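Local coordinates for FMN-binding domain-containing protein (Clostridium perfringens, PDB 3O6U) that is of unknown function but probably binds the flavin cofactor FMN, at residues A46-R49 and D53-E56. Residues are numbered along the deposited sequence; the frame is centred on the assembly and turned at random.
Sequences AMKR and DYNE
Tyr54 meets Lys48 ring against chain, and the pair illustrates how a lysine can pack through its methylenes while its ammonium pairs with another residue, here Glu39. With chi1 at -169°, CG trans to the amide nitrogen, the Tyr54 ring is carried from the helix toward the 3-10 turn at 48-49. Lys48 CG lies over one face of the ring, 4.0 Å from its centroid and 14° off the normal, a CH-pi contact set somewhat toward the rim. From there the aliphatic chain, bent at chi3 (-119°), runs along the ring toward its hydroxyl end: CD is 3.7 Å from Tyr54 CE1, and CE comes to 3.2 Å from Tyr54 OH. The ammonium continues beyond, with NZ 3.5 Å from Tyr54 OH at an angle too poor for a hydrogen bond; it forms a salt bridge with Glu39. The next residue of the helix, Asn55, brings the end of its side chain up to the backbone carbonyls of Lys48 and Arg49. Only three residues separate the segments, so the contact is a local one, made where the chain turns from the 3-10 segment into helix 52-62. That helix is thereby packed back onto the loop that follows strand 32-41. The strand supplies Glu39, Tyr19 of strand 19-27 meets the Tyr54 ring and makes a cation-pi contact with Lys48, and Pro66 at the start of helix 66-80 touches Lys48 and Asn55.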
loop_
_atom_site.group_PDB
_atom_site.type_symbol
_atom_site.label_atom_id
_atom_site.label_comp_id
_atom_site.label_asym_id
_atom_site.label_seq_id
_atom_site.Cartn_x
_atom_site.Cartn_y
_atom_site.Cartn_z
ATOM N N ALA A 46 12.385 -0.744 -9.204
ATOM C CA ALA A 46 12.045 -2.154 -9.292
ATOM C C ALA A 46 11.024 -2.480 -8.190
ATOM O O ALA A 46 11.202 -2.152 -7.010
ATOM C CB ALA A 46 13.282 -3.025 -9.082
HETATM N N MSE A 47 9.935 -3.090 -8.625
HETATM C CA MSE A 47 8.852 -3.561 -7.771
HETATM C C MSE A 47 9.262 -4.823 -6.995
HETATM O O MSE A 47 9.783 -5.784 -7.557
HETATM C CB MSE A 47 7.655 -3.866 -8.652
HETATM C CG MSE A 47 7.227 -2.650 -9.473
HETATM SE SE MSE A 47 6.503 -1.221 -8.321
HETATM C CE MSE A 47 7.137 0.395 -9.228
ATOM N N LYS A 48 9.025 -4.807 -5.697
ATOM C CA LYS A 48 9.333 -5.930 -4.817
ATOM C C LYS A 48 8.530 -7.197 -5.161
ATOM O O LYS A 48 9.014 -8.312 -4.989
ATOM C CB LYS A 48 9.021 -5.522 -3.377
ATOM C CG LYS A 48 9.772 -6.271 -2.315
ATOM C CD LYS A 48 9.253 -5.910 -0.937
ATOM C CE LYS A 48 10.325 -5.292 -0.057
ATOM N NZ LYS A 48 9.714 -4.647 1.163
ATOM N N ARG A 49 7.311 -7.038 -5.668
ATOM C CA ARG A 49 6.509 -8.222 -5.942
ATOM C C ARG A 49 6.916 -8.938 -7.214
ATOM O O ARG A 49 6.431 -10.033 -7.504
ATOM C CB ARG A 49 5.011 -7.871 -5.902
ATOM C CG ARG A 49 4.325 -7.498 -7.198
ATOM C CD ARG A 49 3.291 -6.449 -6.827
ATOM N NE ARG A 49 1.983 -6.659 -7.412
ATOM C CZ ARG A 49 0.874 -6.056 -6.991
ATOM N NH1 ARG A 49 0.906 -5.197 -5.973
ATOM N NH2 ARG A 49 -0.276 -6.331 -7.588
ATOM N N ASP A 53 13.849 -13.787 -5.988
ATOM C CA ASP A 53 14.659 -14.171 -4.827
ATOM C C ASP A 53 14.157 -13.530 -3.559
ATOM O O ASP A 53 14.144 -14.165 -2.511
ATOM C CB ASP A 53 16.144 -13.820 -5.016
ATOM C CG ASP A 53 16.859 -14.783 -5.941
ATOM O OD1 ASP A 53 16.278 -15.851 -6.251
ATOM O OD2 ASP A 53 18.002 -14.472 -6.348
ATOM N N TYR A 54 13.745 -12.273 -3.646
ATOM C CA TYR A 54 13.232 -11.601 -2.470
ATOM C C TYR A 54 12.002 -12.332 -1.961
ATOM O O TYR A 54 11.807 -12.455 -0.749
ATOM C CB TYR A 54 12.855 -10.156 -2.771
ATOM C CG TYR A 54 12.572 -9.371 -1.521
ATOM C CD1 TYR A 54 11.390 -9.561 -0.797
ATOM C CD2 TYR A 54 13.501 -8.457 -1.040
ATOM C CE1 TYR A 54 11.143 -8.852 0.381
ATOM C CE2 TYR A 54 13.270 -7.745 0.128
ATOM C CZ TYR A 54 12.093 -7.944 0.834
ATOM O OH TYR A 54 11.884 -7.226 1.988
ATOM N N ASN A 55 11.167 -12.813 -2.878
ATOM C CA ASN A 55 9.979 -13.521 -2.452
ATOM C C ASN A 55 10.270 -14.875 -1.862
ATOM O O ASN A 55 9.896 -15.148 -0.733
ATOM C CB ASN A 55 9.002 -13.743 -3.603
ATOM C CG ASN A 55 8.207 -12.524 -3.929
ATOM O OD1 ASN A 55 8.634 -11.713 -4.749
ATOM N ND2 ASN A 55 7.046 -12.366 -3.282
ATOM N N GLU A 56 10.944 -15.720 -2.640
ATOM C CA GLU A 56 11.199 -17.093 -2.219
ATOM C C GLU A 56 11.782 -17.188 -0.830
ATOM O O GLU A 56 11.325 -18.002 -0.014
ATOM C CB GLU A 56 12.061 -17.822 -3.246
ATOM C CG GLU A 56 11.285 -18.244 -4.475
ATOM C CD GLU A 56 12.180 -18.836 -5.538
ATOM O OE1 GLU A 56 13.422 -18.707 -5.417
ATOM O OE2 GLU A 56 11.640 -19.417 -6.501
#